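Long-range contacts in alternansucrase (Leuconostoc mesenteroides, PDB 6HVG), which is an enzyme of glycoside hydrolase family 70, with a TIM-barrel-type catalytic region, a calcium site and flanking repeats of the choline-binding type: residues E520-D525 / I1253-A1258; W529-F534 / F576-D581. All coordinates share one frame; numbering follows the deposited sequence.

Interaction 1 of 2, residues E520-D525 / I1253-A1258; sequences EDEAFD and ILHRGA
Glu520 and Gly1257 bring two irregular loops within 6.1 Å of each other, CA to CA, and the turn through His1255, with a positive phi of 65°, presents a run of backbone N-H groups to one carboxylate. Glu520 supplies it: with CG beside the backbone N (chi1 -67°), the extended chain carries both oxygens to the 1253-1258 backbone. OE1 uses its syn lone pair to accept from His1255 N at 2.9 Å. OE2 takes two donors, Arg1256 N at 2.8 Å and Gly1257 N at 3.0 Å, both coming from the same face and well above the carboxylate plane; the bond from Gly1257 is much the straighter. Tyr1192 OH is a further partner of OE2 and also bonds Leu1254 N, while the Arg1256 guanidinium is hydrogen-bonded through NH1 to Val1193 O and through NH2 to Asn1195 OD1, both of strand 1190-1197. Beside this polar grip lies a hydrocarbon flank. Ile1253 puts CB 3.4 Å from Glu520 OE1 and carries CD1 on to Glu522, 4.0 Å from its CA, the two side chains crossing at about a right angle. The Glu522 carboxylate and the His1255 ring stand almost perpendicular and do not bond directly; one water joins them, donating to Glu522 OE2 at 2.8 Å and lying in the ring plane at the edge, 2.7 Å from His1255 NE2. The contact thus ties the loop before helix 528-531 to the loop leaving strand 1248-1252, some 730 residues later in the family 70 region. Three backbone N-H groups and a tyrosine hydroxyl around a buried carboxylate would tend to stabilise its negative charge, so Glu520 is probably ionised.

Interaction 2 of 2, residues W529-F534 / F576-D581; sequences WLQGGF and FLLAND. With CA (calcium ion), chain C.
Phe534 offers one ring face to Phe576 CB, which stands 3.4 Å above the centroid almost on the ring normal, a CH-pi contact, while Leu577 O lies in the ring plane at the edge, 3.4 Å from Phe534 CZ. The two phenyl rings meet obliquely, centroids 5.5 Å apart and planes inclined by 32°; the side chains slide past each other in opposite directions, so the methylene of Phe576 covers Phe534, and the Phe576 side chain also touches Ala536 and Asn1249. The other flat group is the Gln531 amide. Its OE1 accepts from Ala579 N at 2.9 Å, in the carbonyl plane and on a lone pair, along a practically straight N-H line (178°). NE2 is held by Met1099 O, so both ends of the amide are bonded and its rotation is fixed. Strands 534-537 and 580-582 belong to one antiparallel sheet, on either side of strand 1248-1252, which comes from far later in the chain; such a sheet, assembled from distant sequence parts, fits the circularly permuted architecture of family 70. The short, weakly bonded helix 528-531 gives way to Gly532, with its positive phi, and packs Leu530 and Gln531 on 577-579. Leu530 lies across Leu578 at about a right angle, CD1 against CD2 at 3.6 Å, and the same Leu530 methyl meets Leu577 CD1 at 3.9 Å. The Gln531 side chain likewise crosses that of Leu578, with OE1 3.7 Å from Leu578 CD2. Beyond the packed loop, Asp581 binds the calcium ion through OD1; the ion is also bound by Glu575 O, Asn625 O, Asp1159 OD1 and a water, and Asn1249 ND2 bonds Asp581 OD2.

In the fold
Interaction 2 is nested along the chain inside the long loop that interaction 1 closes, and their centres lie about 10 Å apart. They meet through backbone: Ile1253 N lies 2.8 Å from Gly533 O, and Ala523 N 3.0 Å from Gly532 O, both probable hydrogen bonds. Residues 529-534 thus touch both segments of interaction 1 as well as 576-581. Strand 1248-1252 links the pair, since it pairs with both strands of interaction 2 and runs into the 1253-1258 loop. Partly buried interaction 1 relies on carboxylates, backbone N-H groups and water; buried interaction 2 relies on aromatic and aliphatic packing, with a single side-chain to backbone hydrogen bond, near a calcium site.

Interaction 1 of 2, residues E520-D525 / I1253-A1258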
loop_
_atom_site.group_PDB
_atom_site.type_symbol
_atom_site.label_atom_id
_atom_site.label_comp_id
_atom_site.label_asym_id
_atom_site.label_seq_id
_atom_site.Cartn_x
_atom_site.Cartn_y
_atom_site.Cartn_z
ATOM N N GLU A 520 15.617 -7.878 -5.088
ATOM C CA GLU A 520 14.189 -8.127 -5.323
ATOM C C GLU A 520 13.411 -6.861 -5.709
ATOM O O GLU A 520 12.220 -6.931 -5.961
ATOM C CB GLU A 520 13.539 -8.805 -4.106
ATOM C CG GLU A 520 14.053 -10.210 -3.866
ATOM C CD GLU A 520 13.349 -10.920 -2.746
ATOM O OE1 GLU A 520 12.595 -10.271 -2.023
ATOM O OE2 GLU A 520 13.572 -12.135 -2.569
ATOM N N ASP A 521 14.096 -5.716 -5.742
ATOM C CA ASP A 521 13.507 -4.460 -6.176
ATOM C C ASP A 521 12.234 -4.094 -5.407
ATOM O O ASP A 521 11.202 -3.824 -6.005
ATOM C CB ASP A 521 13.237 -4.523 -7.679
ATOM C CG ASP A 521 14.520 -4.559 -8.506
ATOM O OD1 ASP A 521 15.604 -4.248 -7.972
ATOM O OD2 ASP A 521 14.435 -4.901 -9.710
ATOM N N GLU A 522 12.317 -4.118 -4.082
ATOM C CA GLU A 522 11.238 -3.659 -3.231
ATOM C C GLU A 522 10.689 -2.340 -3.763
ATOM O O GLU A 522 11.441 -1.432 -4.069
ATOM C CB GLU A 522 11.717 -3.485 -1.783
ATOM C CG GLU A 522 10.586 -3.450 -0.753
ATOM C CD GLU A 522 11.070 -3.342 0.682
ATOM O OE1 GLU A 522 11.979 -2.526 0.949
ATOM O OE2 GLU A 522 10.570 -4.095 1.544
ATOM N N ALA A 523 9.373 -2.258 -3.904
ATOM C CA ALA A 523 8.684 -1.038 -4.334
ATOM C C ALA A 523 7.365 -0.908 -3.580
ATOM O O ALA A 523 6.810 -1.905 -3.138
ATOM C CB ALA A 523 8.412 -1.083 -5.826
ATOM N N PHE A 524 6.847 0.307 -3.451
ATOM C CA PHE A 524 5.617 0.505 -2.677
ATOM C C PHE A 524 4.552 1.286 -3.406
ATOM O O PHE A 524 3.625 1.780 -2.817
ATOM C CB PHE A 524 5.934 1.172 -1.357
ATOM C CG PHE A 524 6.816 0.348 -0.467
ATOM C CD1 PHE A 524 8.195 0.476 -0.520
ATOM C CD2 PHE A 524 6.263 -0.548 0.425
ATOM C CE1 PHE A 524 9.003 -0.271 0.316
ATOM C CE2 PHE A 524 7.070 -1.304 1.261
ATOM C CZ PHE A 524 8.444 -1.162 1.207
ATOM N N ASP A 525 4.636 1.347 -4.714
ATOM C CA ASP A 525 3.611 2.050 -5.414
ATOM C C ASP A 525 2.443 1.090 -5.680
ATOM O O ASP A 525 2.636 -0.088 -5.966
ATOM C CB ASP A 525 4.175 2.728 -6.670
ATOM C CG ASP A 525 4.513 1.752 -7.751
ATOM O OD1 ASP A 525 3.555 1.316 -8.459
ATOM O OD2 ASP A 525 5.726 1.434 -7.884
ATOM N N ILE A 1253 7.079 -10.629 -2.390
ATOM C CA ILE A 1253 8.495 -10.920 -2.330
ATOM C C ILE A 1253 8.894 -11.424 -0.940
ATOM O O ILE A 1253 8.468 -10.867 0.065
ATOM C CB ILE A 1253 9.363 -9.710 -2.727
ATOM C CG1 ILE A 1253 9.112 -8.509 -1.827
ATOM C CG2 ILE A 1253 9.150 -9.359 -4.176
ATOM C CD1 ILE A 1253 9.961 -7.304 -2.162
ATOM N N LEU A 1254 9.704 -12.481 -0.903
ATOM C CA LEU A 1254 10.051 -13.157 0.346
ATOM C C LEU A 1254 11.427 -12.823 0.906
ATOM O O LEU A 1254 11.858 -13.457 1.878
ATOM C CB LEU A 1254 9.934 -14.680 0.171
ATOM C CG LEU A 1254 8.550 -15.196 -0.244
ATOM C CD1 LEU A 1254 8.490 -16.704 -0.155
ATOM C CD2 LEU A 1254 7.455 -14.622 0.624
ATOM N N HIS A 1255 12.101 -11.835 0.310
ATOM C CA HIS A 1255 13.387 -11.319 0.827
ATOM C C HIS A 1255 14.535 -12.353 0.797
ATOM O O HIS A 1255 15.443 -12.338 1.636
ATOM C CB HIS A 1255 13.216 -10.781 2.261
ATOM C CG HIS A 1255 12.282 -9.623 2.366
ATOM N ND1 HIS A 1255 12.163 -8.873 3.516
ATOM C CD2 HIS A 1255 11.442 -9.072 1.463
ATOM C CE1 HIS A 1255 11.273 -7.918 3.320
ATOM N NE2 HIS A 1255 10.828 -8.011 2.081
ATOM N N ARG A 1256 14.478 -13.251 -0.164
ATOM C CA ARG A 1256 15.426 -14.351 -0.220
ATOM C C ARG A 1256 16.557 -14.116 -1.226
ATOM O O ARG A 1256 17.668 -14.631 -1.033
ATOM C CB ARG A 1256 14.691 -15.654 -0.525
ATOM C CG ARG A 1256 14.066 -16.211 0.728
ATOM C CD ARG A 1256 13.134 -17.372 0.473
ATOM N NE ARG A 1256 12.599 -17.840 1.744
ATOM C CZ ARG A 1256 11.579 -18.679 1.883
ATOM N NH1 ARG A 1256 10.953 -19.160 0.826
ATOM N NH2 ARG A 1256 11.182 -19.044 3.091
ATOM N N GLY A 1257 16.257 -13.370 -2.289
ATOM C CA GLY A 1257 17.258 -12.951 -3.237
ATOM C C GLY A 1257 17.013 -13.508 -4.625
ATOM O O GLY A 1257 16.351 -14.541 -4.788
ATOM N N ALA A 1258 17.548 -12.815 -5.626
ATOM C CA ALA A 1258 17.412 -13.252 -7.001
ATOM C C ALA A 1258 18.157 -14.560 -7.267
ATOM O O ALA A 1258 17.762 -15.340 -8.140
ATOM C CB ALA A 1258 17.920 -12.175 -7.937
HETATM O O HOH W 1 8.924 -6.307 1.084
#

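Interaction 2 of 2, residues W529-F534 / F576-D581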
loop_
_atom_site.group_PDB
_atom_site.type_symbol
_atom_site.label_atom_id
_atom_site.label_comp_id
_atom_site.label_asym_id
_atom_site.label_seq_id
_atom_site.Cartn_x
_atom_site.Cartn_y
_atom_site.Cartn_z
ATOM N N TRP A 529 2.275 -1.300 -1.991
ATOM C CA TRP A 529 2.327 -0.614 -0.710
ATOM C C TRP A 529 2.146 -1.543 0.488
ATOM O O TRP A 529 2.697 -1.277 1.551
ATOM C CB TRP A 529 1.240 0.472 -0.682
ATOM C CG TRP A 529 1.090 1.184 0.603
ATOM C CD1 TRP A 529 0.137 0.964 1.562
ATOM C CD2 TRP A 529 1.898 2.259 1.075
ATOM N NE1 TRP A 529 0.317 1.838 2.620
ATOM C CE2 TRP A 529 1.391 2.643 2.345
ATOM C CE3 TRP A 529 3.012 2.922 0.562
ATOM C CZ2 TRP A 529 1.966 3.671 3.105
ATOM C CZ3 TRP A 529 3.591 3.942 1.321
ATOM C CH2 TRP A 529 3.067 4.305 2.581
ATOM N N LEU A 530 1.383 -2.626 0.312
ATOM C CA LEU A 530 1.021 -3.477 1.432
ATOM C C LEU A 530 2.184 -4.329 1.912
ATOM O O LEU A 530 2.464 -4.365 3.107
ATOM C CB LEU A 530 -0.161 -4.364 1.068
ATOM C CG LEU A 530 -1.447 -3.696 0.583
ATOM C CD1 LEU A 530 -2.512 -4.763 0.404
ATOM C CD2 LEU A 530 -1.944 -2.659 1.569
ATOM N N GLN A 531 2.859 -5.003 0.979
ATOM C CA GLN A 531 3.929 -5.937 1.328
ATOM C C GLN A 531 5.284 -5.774 0.627
ATOM O O GLN A 531 6.210 -6.553 0.883
ATOM C CB GLN A 531 3.408 -7.351 1.122
ATOM C CG GLN A 531 2.525 -7.820 2.255
ATOM C CD GLN A 531 2.090 -9.235 2.064
ATOM O OE1 GLN A 531 1.618 -9.596 1.003
ATOM N NE2 GLN A 531 2.248 -10.048 3.090
ATOM N N GLY A 532 5.412 -4.784 -0.243
ATOM C CA GLY A 532 6.699 -4.461 -0.808
ATOM C C GLY A 532 6.999 -4.959 -2.210
ATOM O O GLY A 532 8.050 -4.635 -2.746
ATOM N N GLY A 533 6.098 -5.738 -2.809
ATOM C CA GLY A 533 6.259 -6.130 -4.220
ATOM C C GLY A 533 5.879 -7.571 -4.505
ATOM O O GLY A 533 5.820 -8.387 -3.604
ATOM N N PHE A 534 5.640 -7.887 -5.770
ATOM C CA PHE A 534 5.158 -9.207 -6.149
ATOM C C PHE A 534 6.032 -9.919 -7.162
ATOM O O PHE A 534 6.678 -9.274 -8.002
ATOM C CB PHE A 534 3.780 -9.098 -6.783
ATOM C CG PHE A 534 2.785 -8.375 -5.951
ATOM C CD1 PHE A 534 2.257 -8.952 -4.809
ATOM C CD2 PHE A 534 2.361 -7.130 -6.317
ATOM C CE1 PHE A 534 1.342 -8.282 -4.035
ATOM C CE2 PHE A 534 1.428 -6.462 -5.557
ATOM C CZ PHE A 534 0.914 -7.044 -4.421
ATOM N N PHE A 576 -2.646 -9.169 -8.137
ATOM C CA PHE A 576 -1.845 -9.389 -6.934
ATOM C C PHE A 576 -2.189 -8.388 -5.880
ATOM O O PHE A 576 -2.204 -7.202 -6.151
ATOM C CB PHE A 576 -0.364 -9.304 -7.268
ATOM C CG PHE A 576 0.084 -10.360 -8.221
ATOM C CD1 PHE A 576 0.468 -11.593 -7.767
ATOM C CD2 PHE A 576 0.046 -10.128 -9.565
ATOM C CE1 PHE A 576 0.849 -12.587 -8.649
ATOM C CE2 PHE A 576 0.429 -11.094 -10.454
ATOM C CZ PHE A 576 0.829 -12.333 -9.998
ATOM N N LEU A 577 -2.485 -8.894 -4.689
ATOM C CA LEU A 577 -2.943 -8.082 -3.595
ATOM C C LEU A 577 -2.113 -8.404 -2.383
ATOM O O LEU A 577 -1.324 -7.572 -1.931
ATOM C CB LEU A 577 -4.446 -8.344 -3.352
ATOM C CG LEU A 577 -5.132 -7.696 -2.138
ATOM C CD1 LEU A 577 -5.044 -6.179 -2.184
ATOM C CD2 LEU A 577 -6.578 -8.145 -2.134
ATOM N N LEU A 578 -2.280 -9.608 -1.841
ATOM C CA LEU A 578 -1.577 -10.003 -0.611
ATOM C C LEU A 578 -1.199 -11.448 -0.670
ATOM O O LEU A 578 -1.891 -12.267 -1.285
ATOM C CB LEU A 578 -2.455 -9.773 0.632
ATOM C CG LEU A 578 -2.663 -8.319 1.084
ATOM C CD1 LEU A 578 -3.936 -8.145 1.900
ATOM C CD2 LEU A 578 -1.493 -7.837 1.923
ATOM N N ALA A 579 -0.105 -11.761 0.007
ATOM C CA ALA A 579 0.319 -13.128 0.290
ATOM C C ALA A 579 0.452 -13.974 -0.962
ATOM O O ALA A 579 1.022 -13.507 -1.967
ATOM C CB ALA A 579 -0.593 -13.791 1.318
ATOM N N ASN A 580 0.001 -15.228 -0.901
ATOM C CA ASN A 580 0.078 -16.109 -2.040
ATOM C C ASN A 580 -1.170 -15.972 -2.847
ATOM O O ASN A 580 -2.232 -16.331 -2.381
ATOM C CB ASN A 580 0.201 -17.550 -1.594
ATOM C CG ASN A 580 1.510 -17.832 -0.908
ATOM O OD1 ASN A 580 2.545 -18.035 -1.564
ATOM N ND2 ASN A 580 1.483 -17.848 0.391
ATOM N N ASP A 581 -1.058 -15.452 -4.062
ATOM C CA ASP A 581 -2.233 -15.190 -4.886
ATOM C C ASP A 581 -2.666 -16.492 -5.577
ATOM O O ASP A 581 -1.914 -17.086 -6.321
ATOM C CB ASP A 581 -1.932 -14.077 -5.893
ATOM C CG ASP A 581 -3.098 -13.694 -6.697
ATOM O OD1 ASP A 581 -3.955 -12.921 -6.217
ATOM O OD2 ASP A 581 -3.141 -14.133 -7.868
HETATM CA CA CA C . -5.470 -12.449 -7.251
HETATM O O HOH W 2 -6.445 -14.550 -6.748
#